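ATP synthase subunit s, mitochondrial (Bos taurus, PDB 3DZE) takes part in regulating mitochondrial ATP synthase, is needed for its proton conduction, and favours ATP synthesis by blocking a proton leak through an alternative exit pathway. Local coordinates at residues A[89-94]-A[118-123]; A[98-103]-A[126-131]. The protein carries 1 engineered substitution. One frame throughout, in Å; residues are numbered along the deposited sequence. Where two conformers were deposited one is given.

Contact 1. Residues A[89-94]-A[118-123]; sequences KIRLCK and EMEIIS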
# COMPACT_ATOMS: atom_id res chain seq x y z
N LYS A 89 0.91 -1.82 -8.27
CA LYS A 89 -0.02 -2.74 -7.64
C LYS A 89 0.19 -2.76 -6.15
O LYS A 89 1.32 -2.93 -5.70
CB LYS A 89 0.18 -4.19 -8.14
CG LYS A 89 -0.06 -4.40 -9.63
CD LYS A 89 0.31 -5.81 -10.05
CE LYS A 89 -0.27 -6.25 -11.35
NZ LYS A 89 0.33 -7.53 -11.89
N ILE A 90 -0.88 -2.58 -5.37
CA ILE A 90 -0.84 -2.75 -3.90
C ILE A 90 -1.99 -3.59 -3.48
O ILE A 90 -3.14 -3.33 -3.78
CB ILE A 90 -0.91 -1.37 -3.21
CG1 ILE A 90 0.27 -0.48 -3.59
CG2 ILE A 90 -0.93 -1.58 -1.67
CD1 ILE A 90 0.19 0.95 -3.00
N ARG A 91 -1.68 -4.63 -2.69
CA ARG A 91 -2.66 -5.43 -1.96
C ARG A 91 -2.45 -5.25 -0.49
O ARG A 91 -1.34 -5.45 0.01
CB ARG A 91 -2.48 -6.89 -2.36
CG ARG A 91 -3.23 -7.83 -1.47
CD ARG A 91 -2.96 -9.23 -2.07
NE ARG A 91 -3.87 -10.17 -1.63
CZ ARG A 91 -5.06 -10.64 -2.28
NH1 ARG A 91 -5.72 -9.97 -3.31
NH2 ARG A 91 -5.58 -11.60 -1.69
N LEU A 92 -3.54 -4.92 0.18
CA LEU A 92 -3.61 -4.81 1.64
C LEU A 92 -4.63 -5.83 2.08
O LEU A 92 -5.80 -5.70 1.81
CB LEU A 92 -4.05 -3.39 2.07
CG LEU A 92 -3.20 -2.25 1.52
CD1 LEU A 92 -3.78 -0.88 1.94
CD2 LEU A 92 -1.72 -2.38 1.92
N CYS A 93 -4.17 -6.87 2.77
CA CYS A 93 -5.02 -8.00 3.17
C CYS A 93 -4.77 -8.33 4.62
O CYS A 93 -3.64 -8.62 5.00
CB CYS A 93 -4.76 -9.18 2.26
SG CYS A 93 -5.75 -10.65 2.67
N LYS A 94 -5.80 -8.29 5.46
CA LYS A 94 -5.61 -8.65 6.87
C LYS A 94 -4.49 -7.81 7.44
O LYS A 94 -3.63 -8.26 8.19
CB LYS A 94 -5.32 -10.13 7.05
CG LYS A 94 -6.52 -10.98 6.69
CD LYS A 94 -6.20 -12.53 6.79
CE LYS A 94 -5.50 -13.07 5.62
NZ LYS A 94 -5.41 -14.58 5.61
N GLU A 118 -3.54 -0.74 -9.89
CA GLU A 118 -4.36 -1.79 -9.27
C GLU A 118 -4.22 -1.74 -7.77
O GLU A 118 -3.12 -1.67 -7.23
CB GLU A 118 -3.83 -3.15 -9.78
CG GLU A 118 -4.27 -4.33 -9.05
CD GLU A 118 -3.62 -5.65 -9.51
OE1 GLU A 118 -3.70 -5.91 -10.74
OE2 GLU A 118 -3.10 -6.38 -8.65
N MET A 119 -5.36 -1.81 -7.09
CA MET A 119 -5.36 -1.88 -5.62
C MET A 119 -6.38 -2.87 -5.16
O MET A 119 -7.45 -3.01 -5.71
CB MET A 119 -5.58 -0.51 -5.06
CG MET A 119 -5.21 -0.46 -3.55
SD MET A 119 -5.04 1.20 -3.01
CE MET A 119 -4.50 0.88 -1.32
N GLU A 120 -6.03 -3.56 -4.05
CA GLU A 120 -6.89 -4.57 -3.45
C GLU A 120 -6.85 -4.33 -1.94
O GLU A 120 -5.78 -4.21 -1.37
CB GLU A 120 -6.37 -5.94 -3.77
CG GLU A 120 -6.19 -6.25 -5.27
CD GLU A 120 -5.60 -7.59 -5.44
OE1 GLU A 120 -4.44 -7.83 -5.17
OE2 GLU A 120 -6.35 -8.52 -5.75
N ILE A 121 -8.04 -4.29 -1.34
CA ILE A 121 -8.16 -4.06 0.10
C ILE A 121 -9.13 -5.09 0.63
O ILE A 121 -10.32 -5.09 0.26
CB ILE A 121 -8.61 -2.65 0.43
CG1 ILE A 121 -7.75 -1.60 -0.22
CG2 ILE A 121 -8.61 -2.46 1.97
CD1 ILE A 121 -8.19 -0.21 -0.07
N ILE A 122 -8.61 -6.01 1.46
CA ILE A 122 -9.34 -7.23 1.84
C ILE A 122 -9.20 -7.44 3.33
O ILE A 122 -8.08 -7.50 3.87
CB ILE A 122 -8.74 -8.45 1.11
CG1 ILE A 122 -8.74 -8.26 -0.41
CG2 ILE A 122 -9.49 -9.73 1.54
CD1 ILE A 122 -7.62 -8.85 -1.08
N SER A 123 -10.33 -7.52 4.02
CA SER A 123 -10.27 -7.92 5.44
C SER A 123 -9.40 -7.03 6.29
O SER A 123 -8.66 -7.47 7.13
CB SER A 123 -9.89 -9.40 5.59
OG SER A 123 -10.78 -10.27 4.91
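Arg-91 and Glu-120 are paired neighbours on two parallel strands, 89-93 and 118-122, whose axes run 4.7 Å apart. Five backbone hydrogen bonds join the strands, from Ile-90 N to Glu-118 O at one end to Lys-94 N on Ile-122 O at the other. In the modelled conformer, one of two deposited, the Arg-91 chain leaves with CG anti to the backbone N (chi1 168°) and stays extended as far as NE. This brings the guanidinium above strand 118-122, where Arg-91 NH1 lies 2.9 Å from Glu-120 OE2 in a salt bridge. Arg-91 NH1 also donates to Glu-120 OE1 (3.1 Å), meeting that oxygen from above the carboxylate plane; the two flat groups are turned 53° apart. An alanine in place of Glu-120 removes the carboxylate, which is likely to leave the Arg-91 charge without its mate in this contact and the guanidinium less fixed in its rotation. Further along this face, Cys-93 SG packs 4.0 Å from Ile-122 CG2. The opposite face is apolar and buried: Met-119, its chain fully extended, sets CE 3.8 Å from Leu-92 CD1 and 4.3 Å from Ile-90 CG2. The chemistry thus differs by face, with a charged pair on the more exposed one and hydrocarbon contacts toward the helices, as expected of neighbouring parallel strands in a leucine-rich-repeat fold.

Contact 2. Residues A[98-103]-A[126-131]; sequences IEDGCL and NVTDKG. With CD (cadmium ion), chain C.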
# COMPACT_ATOMS: atom_id res chain seq x y z
N ILE A 98 -4.26 -0.87 9.71
CA ILE A 98 -4.57 0.13 8.68
C ILE A 98 -5.89 0.81 9.05
O ILE A 98 -6.83 0.14 9.53
CB ILE A 98 -4.63 -0.51 7.23
CG1 ILE A 98 -3.22 -0.95 6.84
CG2 ILE A 98 -5.34 0.39 6.09
CD1 ILE A 98 -2.88 -1.31 5.50
N GLU A 99 -6.01 2.06 8.75
CA GLU A 99 -7.22 2.82 8.95
C GLU A 99 -7.39 3.78 7.78
O GLU A 99 -6.53 3.92 6.90
CB GLU A 99 -7.18 3.55 10.28
CG GLU A 99 -6.79 2.92 11.48
CD GLU A 99 -6.66 3.79 12.68
OE1 GLU A 99 -6.83 5.01 12.54
OE2 GLU A 99 -6.32 3.25 13.76
N ASP A 100 -8.48 4.52 7.80
CA ASP A 100 -8.76 5.48 6.75
C ASP A 100 -7.63 6.47 6.54
O ASP A 100 -7.32 6.87 5.42
CB ASP A 100 -10.05 6.24 7.05
CG ASP A 100 -11.29 5.42 6.92
OD1 ASP A 100 -11.27 4.37 6.25
OD2 ASP A 100 -12.34 5.88 7.51
N GLY A 101 -7.02 6.91 7.64
CA GLY A 101 -5.91 7.85 7.55
C GLY A 101 -4.72 7.30 6.79
O GLY A 101 -4.01 8.06 6.12
N CYS A 102 -4.52 6.00 6.80
CA CYS A 102 -3.46 5.35 6.03
C CYS A 102 -3.75 5.49 4.53
O CYS A 102 -2.88 5.80 3.73
CB CYS A 102 -3.32 3.90 6.41
SG CYS A 102 -2.98 3.55 8.17
N LEU A 103 -5.00 5.19 4.18
CA LEU A 103 -5.43 5.32 2.79
C LEU A 103 -5.39 6.77 2.30
O LEU A 103 -5.00 7.03 1.18
CB LEU A 103 -6.81 4.70 2.61
CG LEU A 103 -6.90 3.20 2.95
CD1 LEU A 103 -8.35 2.71 2.72
CD2 LEU A 103 -5.94 2.36 2.16
N ASN A 126 -10.82 -1.90 9.94
CA ASN A 126 -11.08 -0.52 10.28
C ASN A 126 -11.52 0.33 9.10
O ASN A 126 -12.06 1.43 9.29
CB ASN A 126 -9.86 0.15 10.86
CG ASN A 126 -9.43 -0.33 12.15
OD1 ASN A 126 -8.15 -0.52 12.34
ND2 ASN A 126 -10.27 -0.55 13.07
N VAL A 127 -11.28 -0.12 7.85
CA VAL A 127 -11.49 0.77 6.72
C VAL A 127 -12.95 1.07 6.55
O VAL A 127 -13.81 0.20 6.61
CB VAL A 127 -10.90 0.07 5.44
CG1 VAL A 127 -11.33 0.84 4.18
CG2 VAL A 127 -9.36 -0.02 5.57
N THR A 128 -13.23 2.33 6.30
CA THR A 128 -14.60 2.78 6.06
C THR A 128 -14.72 3.42 4.69
O THR A 128 -13.77 3.58 3.93
CB THR A 128 -15.10 3.76 7.15
OG1 THR A 128 -14.71 5.12 6.80
CG2 THR A 128 -14.68 3.38 8.53
N ASP A 129 -15.95 3.85 4.39
CA ASP A 129 -16.23 4.54 3.13
C ASP A 129 -15.30 5.71 2.95
O ASP A 129 -14.93 6.00 1.77
CB ASP A 129 -17.73 5.00 3.10
CG ASP A 129 -18.71 3.92 3.40
OD1 ASP A 129 -18.82 3.50 4.61
OD2 ASP A 129 -19.30 3.39 2.49
N LYS A 130 -14.94 6.41 3.99
CA LYS A 130 -14.07 7.56 3.88
C LYS A 130 -12.72 7.20 3.29
O LYS A 130 -12.18 7.89 2.43
CB LYS A 130 -13.88 8.24 5.25
CG LYS A 130 -13.11 9.47 5.31
CD LYS A 130 -13.08 10.05 6.82
CE LYS A 130 -12.04 11.23 6.98
NZ LYS A 130 -12.60 12.73 6.90
N GLY A 131 -12.12 6.13 3.78
CA GLY A 131 -10.83 5.72 3.27
C GLY A 131 -10.88 5.28 1.82
O GLY A 131 -10.00 5.56 1.03
CD CD C . -3.52 5.60 9.61
O HOH W 1 -7.90 -2.36 9.25
O HOH W 2 -10.55 3.71 9.43
O HOH W 3 -3.04 5.03 12.01
O HOH W 4 -5.57 5.99 9.93
O HOH W 5 -2.50 7.74 9.33
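Asp-100 and Gly-131 bring their CA atoms to 4.1 Å, and Glu-99 and Val-127 theirs to 5.2 Å, where the starts of helices 100-107 and 129-134, with the residues just before them, lie against each other. The Asp-100 carboxylate carries the join, holding Thr-128 by two bonds. Asp-100 OD1 offers the syn lone pair to Thr-128 N at 2.8 Å, a nearly straight bond (173°), while Thr-128 OG1 donates to Asp-100 OD2 at 2.6 Å on the syn side and slightly out of the carboxylate plane. Thr-128 places OG1 between its backbone N and carbonyl carbon (chi1 86°), where the hydroxyl also accepts from Lys-130 N at 3.1 Å and so N-caps helix 129-134. Asp-100 thus positions the capping residue of the next repeat. Gly-131 lets the carboxylate in, since a CB there would collide with Asp-100 OD1 and crowd Leu-103 CD1. On the buried side, Leu-103 CD1 meets Val-127 CG1 at 3.8 Å. Nearer the surface two waters bridge the segments, one linking Ile-98 O to Asn-126 N, the other Asp-100 N to Asn-126 O. Away from segment 126-131, Cys-102 SG binds a cadmium ion at 2.6 Å together with three waters, and also accepts a hydrogen bond from Glu-99 N. Phe-78 packs on Ile-98 and Cys-102 from the preceding repeat, and Leu-103 packs on Leu-92 of strand 89-93 and on Met-119 and Ile-121 of strand 118-122. On the other flank Asp-129 accepts from Lys-153 N and Glu-154 N just ahead of helix 155-165, so carboxylate-to-backbone links continue into the following part of the solenoid.

Overall arrangement
Strand 89-93 leads to segment 98-103, which opens helix 100-107; the chain then passes through helix 110-115 and returns along strand 118-122, where contact 1 closes a beta-alpha-beta loop. It goes on to segment 126-131, which opens helix 129-134, and there contact 2 closes a second loop, one that contains strand 118-122. The two loops therefore cross, each contact joining equivalent parts of successive coils: contact 1 ties the strands of the sheet, contact 2 the starts of the helices on one side of it. They meet in the core between sheet and helices, where Leu-92 packs on Ile-98. Together they fasten LRR 4 to the end of LRR 2 and to LRR 3.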